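Local coordinates for protein GNA33 (PDB 2G5D) that probably cleaves the glycosidic bond between N-acetylmuramic acid and N-acetylglucosamine in peptidoglycan as a lytic transglycosylase, forming a 1,6-anhydro product, at residues 351-356 with 370-375; 104-109 with 410-415; 123-128 with 389-394; 256-261 with 313-318; 262-267 with 309-314. All coordinates share one frame; numbering follows the deposited sequence.

Interaction 1. Residues 351-356 with 370-375; sequences APLFVA and IMAQDT
Ile370 and Leu353 form an antiparallel hydrogen-bonded pair in a beta hairpin of the 3D domain. Leu353 N gives a 2.7 Å bond to Ile370 O, and Ile370 N returns a more bent one (143° at the hydrogen) to Leu353 O. The chi1 of Ile370 (72°) sets CG1 between its own backbone N and carbonyl carbon; from there CG1 lies 3.2 Å from Leu353 O and CD1 reaches across to Val355 CG2 at 4.1 Å. Ala372 extends the ladder with a nearly straight bond, its N 2.9 Å from Ala351 O, and its CB lies 4.3 Å from Leu353 CB on the same face as Ile370. On the other face Met371, bent at chi2 and chi3, folds its sulfur back against the Pro352 ring, SD to CG 3.7 Å. Helix 58-72 covers this face through Phe65, while the far edge of strand 352-358 pairs with strand 403-413, which places the hairpin in the buried barrel wall.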
# COMPACT_ATOMS: atom_id res chain seq x y z
N ALA A 351 10.60 -10.11 0.99
CA ALA A 351 11.85 -10.41 0.33
C ALA A 351 12.56 -9.15 -0.12
O ALA A 351 11.94 -8.21 -0.59
CB ALA A 351 11.65 -11.34 -0.86
N PRO A 352 13.89 -9.12 0.03
CA PRO A 352 14.65 -8.09 -0.70
C PRO A 352 14.40 -8.18 -2.22
O PRO A 352 14.32 -9.28 -2.79
CB PRO A 352 16.11 -8.41 -0.32
CG PRO A 352 16.00 -9.12 1.03
CD PRO A 352 14.76 -9.97 0.89
N LEU A 353 14.26 -7.03 -2.88
CA LEU A 353 13.87 -7.03 -4.28
C LEU A 353 14.68 -5.95 -4.97
O LEU A 353 14.56 -4.78 -4.65
CB LEU A 353 12.36 -6.76 -4.37
CG LEU A 353 11.34 -7.21 -5.44
CD1 LEU A 353 11.06 -6.09 -6.42
CD2 LEU A 353 11.63 -8.52 -6.19
N PHE A 354 15.54 -6.36 -5.90
CA PHE A 354 16.28 -5.40 -6.69
C PHE A 354 15.48 -4.95 -7.90
O PHE A 354 14.99 -5.78 -8.68
CB PHE A 354 17.61 -5.98 -7.13
CG PHE A 354 18.59 -4.94 -7.54
CD1 PHE A 354 19.53 -4.46 -6.61
CD2 PHE A 354 18.58 -4.43 -8.83
CE1 PHE A 354 20.46 -3.46 -6.99
CE2 PHE A 354 19.50 -3.45 -9.22
CZ PHE A 354 20.43 -2.96 -8.29
N VAL A 355 15.35 -3.62 -8.05
CA VAL A 355 14.59 -3.01 -9.13
C VAL A 355 15.53 -2.13 -9.94
O VAL A 355 16.14 -1.20 -9.41
CB VAL A 355 13.36 -2.17 -8.62
CG1 VAL A 355 12.54 -1.57 -9.80
CG2 VAL A 355 12.46 -3.03 -7.80
N ALA A 356 15.66 -2.50 -11.21
CA ALA A 356 16.33 -1.74 -12.23
C ALA A 356 15.27 -1.00 -13.07
O ALA A 356 14.51 -1.61 -13.83
CB ALA A 356 17.16 -2.68 -13.13
N ILE A 370 15.36 -2.69 -2.79
CA ILE A 370 14.21 -2.41 -1.91
C ILE A 370 13.71 -3.66 -1.22
O ILE A 370 14.20 -4.73 -1.49
CB ILE A 370 13.08 -1.70 -2.69
CG1 ILE A 370 12.38 -2.67 -3.66
CG2 ILE A 370 13.67 -0.44 -3.43
CD1 ILE A 370 10.99 -2.26 -4.09
N MET A 371 12.77 -3.51 -0.30
CA MET A 371 12.09 -4.63 0.34
C MET A 371 10.63 -4.69 -0.11
O MET A 371 9.93 -3.68 -0.12
CB MET A 371 12.20 -4.54 1.87
CG MET A 371 13.66 -4.37 2.37
SD MET A 371 14.71 -5.81 2.08
CE MET A 371 16.08 -4.95 1.31
N ALA A 372 10.21 -5.88 -0.51
CA ALA A 372 8.86 -6.15 -0.98
C ALA A 372 7.97 -6.48 0.22
O ALA A 372 7.84 -7.64 0.64
CB ALA A 372 8.88 -7.31 -1.95
N GLN A 373 7.39 -5.43 0.79
CA GLN A 373 6.75 -5.53 2.10
C GLN A 373 5.27 -5.14 2.06
O GLN A 373 4.60 -5.07 3.10
CB GLN A 373 7.51 -4.65 3.09
CG GLN A 373 8.91 -5.12 3.41
CD GLN A 373 9.66 -4.12 4.28
OE1 GLN A 373 9.26 -2.97 4.35
NE2 GLN A 373 10.74 -4.56 4.92
N ASP A 374 4.77 -4.90 0.85
CA ASP A 374 3.41 -4.44 0.67
C ASP A 374 2.80 -5.02 -0.60
O ASP A 374 3.52 -5.56 -1.46
CB ASP A 374 3.40 -2.91 0.64
CG ASP A 374 2.04 -2.30 1.04
OD1 ASP A 374 1.86 -1.10 0.79
OD2 ASP A 374 1.15 -3.01 1.60
N THR A 375 1.48 -4.91 -0.70
CA THR A 375 0.66 -5.36 -1.82
C THR A 375 -0.36 -4.27 -2.18
O THR A 375 -0.66 -3.41 -1.35
CB THR A 375 -0.16 -6.62 -1.45
OG1 THR A 375 -0.97 -6.32 -0.30
CG2 THR A 375 0.72 -7.79 -1.12

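Interaction 2. Residues 104-109 with 410-415; sequences TPWQVA and QLLPNG
Gln410 pairs with Trp106 in an antiparallel beta ladder, in which strand 403-413, within the 3D domain, a family related to double-psi beta-barrels, meets strand 103-110 from far earlier in the chain. Gln410 O accepts the Trp106 N-H at 2.7 Å and also lies at the edge of the indole, in its plane, 3.6 Å from CD1. Its N binds Trp106 O in return. The extended side chain of Gln410 carries its OE1 away to the backbone N of Thr348. Leu411 turns to the other face, where its CD1 rests on Pro105 CB at 4.1 Å and its CA-H points at Thr104 O. With Leu412 the side chains return to the face of Trp106: Leu412 CD1 lies 4.1 Å from Trp106 CD1, the two side chains crossing at about a right angle, while the backbone exchanges two hydrogen bonds with Thr104. Pro413 joins through a water that accepts from Trp106 NE1 at 3.0 Å and probably donates to Pro413 O. Past the strand, the chi1 of Asn414 (-60°) swings its amide back, with ND2 held by the carbonyls of Arg101 and Gly26. Beyond the ladder, Thr104 OG1 donates to Asn414 OD1 at 2.9 Å.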
# COMPACT_ATOMS: atom_id res chain seq x y z
N THR A 104 20.36 -15.41 -2.26
CA THR A 104 20.58 -15.72 -3.66
C THR A 104 19.61 -14.91 -4.51
O THR A 104 18.40 -14.86 -4.19
CB THR A 104 20.39 -17.25 -3.92
OG1 THR A 104 21.40 -17.97 -3.21
CG2 THR A 104 20.46 -17.59 -5.43
N PRO A 105 20.11 -14.25 -5.58
CA PRO A 105 19.21 -13.51 -6.47
C PRO A 105 18.52 -14.40 -7.53
O PRO A 105 19.17 -15.20 -8.21
CB PRO A 105 20.13 -12.47 -7.14
CG PRO A 105 21.50 -12.68 -6.57
CD PRO A 105 21.51 -14.09 -6.02
N TRP A 106 17.22 -14.24 -7.65
CA TRP A 106 16.41 -14.93 -8.67
C TRP A 106 15.85 -13.89 -9.61
O TRP A 106 14.93 -13.15 -9.23
CB TRP A 106 15.25 -15.71 -8.05
CG TRP A 106 15.70 -16.83 -7.15
CD1 TRP A 106 16.13 -16.70 -5.86
CD2 TRP A 106 15.76 -18.22 -7.47
NE1 TRP A 106 16.44 -17.94 -5.35
CE2 TRP A 106 16.21 -18.89 -6.31
CE3 TRP A 106 15.44 -18.98 -8.62
CZ2 TRP A 106 16.37 -20.29 -6.26
CZ3 TRP A 106 15.60 -20.38 -8.57
CH2 TRP A 106 16.07 -21.01 -7.40
N GLN A 107 16.40 -13.84 -10.82
CA GLN A 107 15.86 -12.97 -11.88
C GLN A 107 14.46 -13.44 -12.29
O GLN A 107 14.22 -14.64 -12.46
CB GLN A 107 16.80 -12.96 -13.08
CG GLN A 107 16.31 -12.01 -14.14
CD GLN A 107 17.34 -11.77 -15.23
OE1 GLN A 107 17.94 -12.71 -15.75
NE2 GLN A 107 17.53 -10.50 -15.60
N VAL A 108 13.54 -12.49 -12.44
CA VAL A 108 12.12 -12.79 -12.62
C VAL A 108 11.68 -12.51 -14.06
O VAL A 108 11.88 -11.40 -14.58
CB VAL A 108 11.22 -12.00 -11.60
CG1 VAL A 108 9.73 -12.38 -11.78
CG2 VAL A 108 11.66 -12.28 -10.14
N ALA A 109 11.13 -13.54 -14.71
CA ALA A 109 10.43 -13.34 -15.99
C ALA A 109 8.95 -13.63 -15.82
O ALA A 109 8.58 -14.65 -15.25
CB ALA A 109 11.05 -14.18 -17.11
N GLN A 410 14.45 -11.14 -7.33
CA GLN A 410 14.03 -11.43 -5.97
C GLN A 410 15.17 -12.13 -5.21
O GLN A 410 15.71 -13.12 -5.72
CB GLN A 410 12.79 -12.34 -6.06
CG GLN A 410 12.21 -12.74 -4.72
CD GLN A 410 10.90 -13.50 -4.83
OE1 GLN A 410 10.09 -13.46 -3.91
NE2 GLN A 410 10.69 -14.24 -5.93
N LEU A 411 15.54 -11.62 -4.02
CA LEU A 411 16.59 -12.23 -3.15
C LEU A 411 15.92 -13.03 -2.04
O LEU A 411 15.02 -12.55 -1.36
CB LEU A 411 17.59 -11.18 -2.59
CG LEU A 411 18.67 -10.64 -3.56
CD1 LEU A 411 18.02 -9.94 -4.74
CD2 LEU A 411 19.67 -9.68 -2.87
N LEU A 412 16.33 -14.29 -1.89
CA LEU A 412 15.73 -15.18 -0.90
C LEU A 412 16.87 -15.84 -0.14
O LEU A 412 17.95 -16.09 -0.73
CB LEU A 412 14.87 -16.27 -1.59
CG LEU A 412 13.61 -15.76 -2.31
CD1 LEU A 412 13.01 -16.86 -3.20
CD2 LEU A 412 12.58 -15.22 -1.29
N PRO A 413 16.64 -16.14 1.15
CA PRO A 413 17.67 -16.86 1.93
C PRO A 413 18.18 -18.08 1.16
O PRO A 413 17.36 -18.87 0.64
CB PRO A 413 16.90 -17.28 3.19
CG PRO A 413 15.85 -16.21 3.33
CD PRO A 413 15.43 -15.87 1.95
N ASN A 414 19.51 -18.23 1.06
CA ASN A 414 20.11 -19.36 0.33
C ASN A 414 19.39 -20.67 0.63
O ASN A 414 19.25 -21.03 1.80
CB ASN A 414 21.56 -19.56 0.74
CG ASN A 414 22.43 -18.36 0.47
OD1 ASN A 414 22.19 -17.60 -0.45
ND2 ASN A 414 23.47 -18.22 1.27
N GLY A 415 18.95 -21.37 -0.41
CA GLY A 415 18.21 -22.62 -0.23
C GLY A 415 16.71 -22.49 -0.42
O GLY A 415 16.05 -23.42 -0.84
O HOH W 1 17.29 -18.55 -2.59

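Interaction 3. Residues 123-128 with 389-394; sequences EPVLKG and WGYGDE
Glu123 and Tyr391 form a short parallel beta bridge where strand 116-129 runs beside strand 384-391 and a strand-turn-helix unit begins. The contact joins a segment of the MltA-specific insert to one of the 3D domain. Two backbone bonds straddle Tyr391: Glu123 N gives an almost straight one to Gly390 O at 2.9 Å, and Glu123 O receives the Gly392 N-H. That same oxygen lies 3.2 Å from Tyr391 CA, in a CA-H...O contact. The side chains of the pair share one face. Glu123, with CG anti to its backbone N (chi1 -177°) and an extended chain, brings OE1 to 3.5 Å from Tyr391 CB, its carboxylate plane turned 70° from the phenol ring. Arg247 forms a salt bridge with OE1 and a cation-pi contact with the ring of Tyr391, tying both residues to one guanidinium. Val125 approaches the ring from its edge, CG2 lying in plane beside CD2. CG2 also packs on Gly392 CA at 3.6 Å. Gly392 is the N-cap of helix 393-401 and sits at positive phi (102°). In the first turn of the helix Asp393 is linked back to the strand by one water, which accepts from Val125 N at 2.9 Å and donates to Asp393 OD1 at 2.9 Å.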
# COMPACT_ATOMS: atom_id res chain seq x y z
N GLU A 123 2.91 8.55 0.89
CA GLU A 123 2.10 8.94 2.03
C GLU A 123 1.83 10.45 2.01
O GLU A 123 2.75 11.25 2.22
CB GLU A 123 2.77 8.52 3.34
CG GLU A 123 1.90 8.84 4.57
CD GLU A 123 2.59 8.55 5.89
OE1 GLU A 123 3.80 8.28 5.90
OE2 GLU A 123 1.91 8.62 6.93
N PRO A 124 0.58 10.86 1.75
CA PRO A 124 0.33 12.31 1.69
C PRO A 124 0.41 13.03 3.05
O PRO A 124 0.10 12.45 4.09
CB PRO A 124 -1.08 12.42 1.12
CG PRO A 124 -1.72 11.12 1.44
CD PRO A 124 -0.64 10.07 1.50
N VAL A 125 0.87 14.28 3.00
CA VAL A 125 0.75 15.26 4.09
C VAL A 125 -0.38 16.24 3.75
O VAL A 125 -0.43 16.76 2.65
CB VAL A 125 2.10 16.02 4.35
CG1 VAL A 125 1.94 17.14 5.41
CG2 VAL A 125 3.15 15.07 4.81
N LEU A 126 -1.31 16.45 4.66
CA LEU A 126 -2.32 17.47 4.40
C LEU A 126 -2.54 18.39 5.58
O LEU A 126 -2.53 17.95 6.72
CB LEU A 126 -3.65 16.88 3.87
CG LEU A 126 -4.32 15.60 4.36
CD1 LEU A 126 -5.81 15.64 4.06
CD2 LEU A 126 -3.66 14.33 3.73
N LYS A 127 -2.71 19.67 5.29
CA LYS A 127 -3.01 20.67 6.33
C LYS A 127 -4.30 20.30 7.07
O LYS A 127 -5.29 19.88 6.46
CB LYS A 127 -3.12 22.07 5.72
CG LYS A 127 -1.84 22.60 5.09
CD LYS A 127 -2.14 23.92 4.38
CE LYS A 127 -0.87 24.63 3.96
NZ LYS A 127 -1.17 26.03 3.54
N GLY A 128 -4.28 20.45 8.39
CA GLY A 128 -5.42 20.06 9.21
C GLY A 128 -5.15 20.32 10.67
O GLY A 128 -4.20 21.02 11.01
N TRP A 389 7.59 5.93 -2.30
CA TRP A 389 8.46 7.09 -2.29
C TRP A 389 8.65 7.78 -0.94
O TRP A 389 9.60 8.55 -0.78
CB TRP A 389 8.05 8.09 -3.38
CG TRP A 389 8.58 7.71 -4.73
CD1 TRP A 389 7.87 7.17 -5.77
CD2 TRP A 389 9.93 7.84 -5.19
NE1 TRP A 389 8.70 6.97 -6.86
CE2 TRP A 389 9.96 7.38 -6.53
CE3 TRP A 389 11.12 8.31 -4.60
CZ2 TRP A 389 11.15 7.35 -7.28
CZ3 TRP A 389 12.30 8.30 -5.37
CH2 TRP A 389 12.30 7.82 -6.69
N GLY A 390 7.82 7.47 0.05
CA GLY A 390 7.91 8.11 1.35
C GLY A 390 6.76 9.09 1.55
O GLY A 390 5.76 9.04 0.84
N TYR A 391 6.95 9.99 2.51
CA TYR A 391 5.90 10.91 2.92
C TYR A 391 6.17 12.33 2.43
O TYR A 391 7.32 12.71 2.24
CB TYR A 391 5.72 10.85 4.45
CG TYR A 391 6.42 11.94 5.27
CD1 TYR A 391 7.64 11.69 5.92
CD2 TYR A 391 5.84 13.19 5.43
CE1 TYR A 391 8.27 12.69 6.69
CE2 TYR A 391 6.45 14.20 6.18
CZ TYR A 391 7.66 13.94 6.82
OH TYR A 391 8.24 14.96 7.57
N GLY A 392 5.10 13.09 2.21
CA GLY A 392 5.24 14.50 1.88
C GLY A 392 5.05 14.84 0.41
O GLY A 392 4.85 13.95 -0.43
N ASP A 393 5.17 16.13 0.12
CA ASP A 393 4.85 16.74 -1.18
C ASP A 393 5.79 16.30 -2.29
O ASP A 393 5.35 16.07 -3.42
CB ASP A 393 4.89 18.27 -1.07
CG ASP A 393 3.67 18.86 -0.34
OD1 ASP A 393 2.76 18.11 0.07
OD2 ASP A 393 3.63 20.10 -0.18
N GLU A 394 7.08 16.18 -1.96
CA GLU A 394 8.13 15.79 -2.92
C GLU A 394 7.93 14.36 -3.39
O GLU A 394 7.97 14.09 -4.59
CB GLU A 394 9.53 15.95 -2.30
CG GLU A 394 9.94 17.41 -2.00
CD GLU A 394 9.17 18.05 -0.84
OE1 GLU A 394 8.55 17.31 -0.03
OE2 GLU A 394 9.18 19.29 -0.74
O HOH W 2 1.94 15.39 0.50

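Interaction 4. Residues 256-261 with 313-318; sequences IRIGYA and IFFREL
Arg257 lies beside Leu318 at one end of an antiparallel ladder between strands 255-263 and 313-317 of the MltA-specific insert. Its O receives the Leu318 N-H at 3.1 Å, and its guanidinium folds back, bent at chi3, to place one face over Leu318 CD1. Ile258 uses the opposite side of the sheet: CG2, anti to the backbone N while CG1 sits beside it (chi1 -57°), meets Phe315 CB tightly at 3.3 Å, and the two side chains cross at about a right angle. Gly259 makes a reciprocal pair of backbone bonds with Arg316. Having no side chain, it gives Leu318 CD1 a seat 3.6 Å from its N. The Tyr260 side chain crosses that of Ile313 at about a right angle, CD1 lying 3.5 Å from Ile313 CG2, and its carbonyl oxygen lies over a face of the Arg316 guanidinium. Ala261 carries the ladder on, its N bound to Phe314 O at 2.9 Å and its CB 4.0 Å from Arg316 CB. Beneath Ile258 and Phe315 lie Leu228 of strand 227-231, Ile140 of strand 138-141 and Met240 of helix 234-243, while strand 246-249 pairs along the other edge of strand 255-263.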
# COMPACT_ATOMS: atom_id res chain seq x y z
N ILE A 256 -0.11 14.73 12.91
CA ILE A 256 -1.03 13.73 13.43
C ILE A 256 -1.07 12.58 12.41
O ILE A 256 -1.48 12.76 11.26
CB ILE A 256 -2.45 14.31 13.68
CG1 ILE A 256 -2.42 15.31 14.84
CG2 ILE A 256 -3.45 13.20 13.99
CD1 ILE A 256 -3.61 16.26 14.89
N ARG A 257 -0.59 11.41 12.84
CA ARG A 257 -0.39 10.28 11.95
C ARG A 257 -1.65 9.42 11.87
O ARG A 257 -2.20 9.01 12.89
CB ARG A 257 0.82 9.46 12.40
CG ARG A 257 2.09 10.30 12.64
CD ARG A 257 3.38 9.46 12.53
NE ARG A 257 3.45 8.77 11.24
CZ ARG A 257 3.44 7.44 11.08
NH1 ARG A 257 3.38 6.63 12.13
NH2 ARG A 257 3.50 6.93 9.86
N ILE A 258 -2.10 9.20 10.65
CA ILE A 258 -3.37 8.54 10.38
C ILE A 258 -3.12 7.31 9.49
O ILE A 258 -2.53 7.41 8.41
CB ILE A 258 -4.39 9.55 9.72
CG1 ILE A 258 -4.61 10.79 10.60
CG2 ILE A 258 -5.72 8.91 9.46
CD1 ILE A 258 -5.10 10.47 12.02
N GLY A 259 -3.54 6.14 9.97
CA GLY A 259 -3.33 4.89 9.25
C GLY A 259 -4.63 4.21 8.88
O GLY A 259 -5.66 4.46 9.50
N TYR A 260 -4.59 3.36 7.86
CA TYR A 260 -5.71 2.52 7.48
C TYR A 260 -6.19 1.60 8.62
O TYR A 260 -5.38 0.92 9.24
CB TYR A 260 -5.32 1.66 6.26
CG TYR A 260 -6.39 0.71 5.80
CD1 TYR A 260 -7.36 1.12 4.88
CD2 TYR A 260 -6.45 -0.59 6.28
CE1 TYR A 260 -8.35 0.25 4.45
CE2 TYR A 260 -7.43 -1.47 5.87
CZ TYR A 260 -8.38 -1.05 4.95
OH TYR A 260 -9.34 -1.93 4.55
N ALA A 261 -7.49 1.58 8.87
CA ALA A 261 -8.07 0.64 9.84
C ALA A 261 -9.01 -0.35 9.14
O ALA A 261 -8.86 -1.56 9.28
CB ALA A 261 -8.79 1.38 10.96
N ILE A 313 -12.79 4.92 3.41
CA ILE A 313 -11.80 4.28 4.26
C ILE A 313 -11.91 4.87 5.66
O ILE A 313 -12.08 6.09 5.82
CB ILE A 313 -10.36 4.37 3.65
CG1 ILE A 313 -10.22 3.36 2.51
CG2 ILE A 313 -9.29 4.02 4.67
CD1 ILE A 313 -10.70 3.85 1.18
N PHE A 314 -11.88 4.00 6.65
CA PHE A 314 -11.80 4.39 8.05
C PHE A 314 -10.37 4.23 8.55
O PHE A 314 -9.63 3.37 8.10
CB PHE A 314 -12.83 3.62 8.89
CG PHE A 314 -14.24 3.80 8.40
CD1 PHE A 314 -14.87 2.80 7.67
CD2 PHE A 314 -14.92 5.01 8.60
CE1 PHE A 314 -16.16 2.96 7.20
CE2 PHE A 314 -16.22 5.19 8.13
CZ PHE A 314 -16.84 4.17 7.41
N PHE A 315 -9.98 5.11 9.47
CA PHE A 315 -8.60 5.23 9.89
C PHE A 315 -8.43 4.98 11.38
O PHE A 315 -9.41 4.81 12.11
CB PHE A 315 -8.06 6.61 9.51
CG PHE A 315 -7.96 6.86 8.02
CD1 PHE A 315 -8.97 7.56 7.36
CD2 PHE A 315 -6.85 6.42 7.29
CE1 PHE A 315 -8.89 7.81 5.99
CE2 PHE A 315 -6.76 6.68 5.92
CZ PHE A 315 -7.78 7.35 5.27
N ARG A 316 -7.18 4.92 11.82
CA ARG A 316 -6.83 4.79 13.22
C ARG A 316 -5.65 5.71 13.56
O ARG A 316 -4.79 5.97 12.71
CB ARG A 316 -6.52 3.33 13.57
CG ARG A 316 -5.40 2.69 12.74
CD ARG A 316 -5.16 1.23 13.12
NE ARG A 316 -3.78 0.81 12.83
CZ ARG A 316 -3.44 -0.20 12.03
NH1 ARG A 316 -4.36 -0.92 11.41
NH2 ARG A 316 -2.15 -0.48 11.84
N GLU A 317 -5.62 6.19 14.80
CA GLU A 317 -4.56 7.08 15.29
C GLU A 317 -3.30 6.27 15.56
O GLU A 317 -3.31 5.34 16.36
CB GLU A 317 -5.00 7.78 16.60
CG GLU A 317 -6.48 7.62 17.00
CD GLU A 317 -6.92 6.16 17.23
OE1 GLU A 317 -8.03 5.78 16.78
OE2 GLU A 317 -6.13 5.38 17.84
N LEU A 318 -2.21 6.64 14.88
CA LEU A 318 -0.91 5.97 15.04
C LEU A 318 0.00 6.74 16.00
O LEU A 318 -0.24 7.91 16.29
CB LEU A 318 -0.21 5.81 13.68
CG LEU A 318 -0.93 5.01 12.59
CD1 LEU A 318 -0.26 5.22 11.23
CD2 LEU A 318 -1.01 3.53 12.93

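Interaction 5. Residues 262-267 with 309-314; sequences DKNEHP and NPSYIF
Asp262 and Phe314 exchange two backbone hydrogen bonds near the end of the 255-263/313-317 ladder, where this sheet of the MltA-specific insert gives way to loops; the non-hydrogen-bonded pair Lys263 with Ile313 follows. Phe314 N meets Asp262 O at 2.8 Å, and Asn264 N continues the pattern to Tyr312 O at 3.0 Å. Side-chain bonding then takes over through the amide of Asn264. With chi1 at 62°, its CG stands between the backbone N and the carbonyl carbon, which sets the amide against the backbone of residues 310-312: OD1 accepts Tyr312 N from above its carbonyl plane, and ND2 reaches Pro310 O at 3.0 Å, close to both planes. ND2 also donates to His211 O, giving this buried amide nitrogen two acceptors. A water bridges the chains farther on, donating to His266 O at 2.8 Å and hydrogen-bonding with Ser311 OG. Apolar contact is concentrated at the prolines, whose rings cross at about a right angle with Pro267 CG 3.8 Å from Pro310 CG; beside them His266 CB packs on Pro310 CB at 3.8 Å. At the strand end Lys263 CB touches Ile313 CG1. Arg213 and Ile216 of helix 213-217 flank the Tyr312 side chain, while its ring meets His241 of helix 234-243 edge-to-face.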
# COMPACT_ATOMS: atom_id res chain seq x y z
N ASP A 262 -9.97 0.19 8.38
CA ASP A 262 -10.94 -0.62 7.62
C ASP A 262 -11.56 0.22 6.49
O ASP A 262 -11.10 1.34 6.23
CB ASP A 262 -12.02 -1.19 8.56
CG ASP A 262 -12.53 -2.58 8.11
OD1 ASP A 262 -13.03 -3.33 8.99
OD2 ASP A 262 -12.45 -2.92 6.91
N LYS A 263 -12.55 -0.35 5.80
CA LYS A 263 -13.30 0.34 4.75
C LYS A 263 -14.73 -0.22 4.64
O LYS A 263 -15.04 -1.26 5.22
CB LYS A 263 -12.57 0.28 3.40
CG LYS A 263 -12.27 -1.11 2.85
CD LYS A 263 -11.57 -1.01 1.49
CE LYS A 263 -10.89 -2.32 1.12
NZ LYS A 263 -10.22 -2.20 -0.20
N ASN A 264 -15.59 0.48 3.89
CA ASN A 264 -17.00 0.07 3.78
C ASN A 264 -17.30 -0.97 2.69
O ASN A 264 -18.44 -1.44 2.59
CB ASN A 264 -17.92 1.29 3.65
CG ASN A 264 -17.66 2.12 2.40
OD1 ASN A 264 -16.75 1.84 1.61
ND2 ASN A 264 -18.45 3.16 2.22
N GLU A 265 -16.27 -1.32 1.91
CA GLU A 265 -16.34 -2.33 0.85
C GLU A 265 -17.22 -1.98 -0.36
O GLU A 265 -17.47 -2.83 -1.22
CB GLU A 265 -16.68 -3.73 1.40
CG GLU A 265 -15.56 -4.37 2.22
CD GLU A 265 -14.40 -4.86 1.38
OE1 GLU A 265 -14.57 -4.99 0.15
OE2 GLU A 265 -13.31 -5.12 1.96
N HIS A 266 -17.67 -0.73 -0.43
CA HIS A 266 -18.36 -0.25 -1.63
C HIS A 266 -17.30 -0.00 -2.71
O HIS A 266 -16.15 0.30 -2.38
CB HIS A 266 -19.20 0.99 -1.34
CG HIS A 266 -20.41 0.70 -0.50
ND1 HIS A 266 -21.59 0.22 -1.03
CD2 HIS A 266 -20.62 0.83 0.83
CE1 HIS A 266 -22.47 0.06 -0.06
NE2 HIS A 266 -21.91 0.42 1.08
N PRO A 267 -17.67 -0.18 -3.99
CA PRO A 267 -16.69 -0.13 -5.09
C PRO A 267 -15.91 1.18 -5.20
O PRO A 267 -16.46 2.26 -5.00
CB PRO A 267 -17.55 -0.32 -6.34
CG PRO A 267 -18.94 0.04 -5.90
CD PRO A 267 -19.02 -0.46 -4.50
N ASN A 309 -17.49 8.10 -5.87
CA ASN A 309 -16.68 7.01 -5.29
C ASN A 309 -17.32 6.52 -4.00
O ASN A 309 -17.05 7.09 -2.94
CB ASN A 309 -15.25 7.52 -5.02
CG ASN A 309 -14.31 6.46 -4.42
OD1 ASN A 309 -13.40 6.78 -3.65
ND2 ASN A 309 -14.52 5.21 -4.77
N PRO A 310 -18.19 5.48 -4.07
CA PRO A 310 -18.91 5.09 -2.83
C PRO A 310 -18.02 4.44 -1.76
O PRO A 310 -18.42 4.33 -0.59
CB PRO A 310 -19.98 4.10 -3.34
CG PRO A 310 -19.42 3.53 -4.59
CD PRO A 310 -18.54 4.60 -5.21
N SER A 311 -16.82 4.02 -2.18
CA SER A 311 -15.78 3.51 -1.28
C SER A 311 -15.37 4.56 -0.24
O SER A 311 -15.30 5.74 -0.54
CB SER A 311 -14.56 3.09 -2.10
OG SER A 311 -13.52 2.63 -1.26
N TYR A 312 -15.12 4.12 0.99
CA TYR A 312 -14.77 5.03 2.08
C TYR A 312 -13.89 4.29 3.05
O TYR A 312 -14.20 3.15 3.45
CB TYR A 312 -16.02 5.55 2.79
CG TYR A 312 -15.83 6.85 3.53
CD1 TYR A 312 -16.04 8.07 2.88
CD2 TYR A 312 -15.46 6.86 4.86
CE1 TYR A 312 -15.87 9.27 3.53
CE2 TYR A 312 -15.28 8.06 5.54
CZ TYR A 312 -15.50 9.26 4.87
OH TYR A 312 -15.35 10.46 5.54
N ILE A 313 -12.79 4.92 3.41
CA ILE A 313 -11.80 4.28 4.26
C ILE A 313 -11.91 4.87 5.66
O ILE A 313 -12.08 6.09 5.82
CB ILE A 313 -10.36 4.37 3.65
CG1 ILE A 313 -10.22 3.36 2.51
CG2 ILE A 313 -9.29 4.02 4.67
CD1 ILE A 313 -10.70 3.85 1.18
N PHE A 314 -11.88 4.00 6.65
CA PHE A 314 -11.80 4.39 8.05
C PHE A 314 -10.37 4.23 8.55
O PHE A 314 -9.63 3.37 8.10
CB PHE A 314 -12.83 3.62 8.89
CG PHE A 314 -14.24 3.80 8.40
CD1 PHE A 314 -14.87 2.80 7.67
CD2 PHE A 314 -14.92 5.01 8.60
CE1 PHE A 314 -16.16 2.96 7.20
CE2 PHE A 314 -16.22 5.19 8.13
CZ PHE A 314 -16.84 4.17 7.41
O HOH W 3 -14.30 0.00 -0.26

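Interactions 4 and 5 are consecutive parts of one ladder between strands 255-263 and 313-317, sharing Ile313 and Phe314, with centres about 14 Å apart; both belong to the MltA-specific insert. Interactions 1 and 2 touch in the 3D barrel, where strand 352-358 neighbours strand 403-413, their centres about 11 Å apart. Interaction 3 joins the insert to the 3D domain, its centre about 14 Å from that of interaction 4 and about 22 Å from that of interaction 1. Along the chain, interaction 2 encloses interaction 3, which in turn encloses 5, 4 and 1. Interaction 3 thus lies where the two parts meet, consistent with an enzyme whose domains can move against each other.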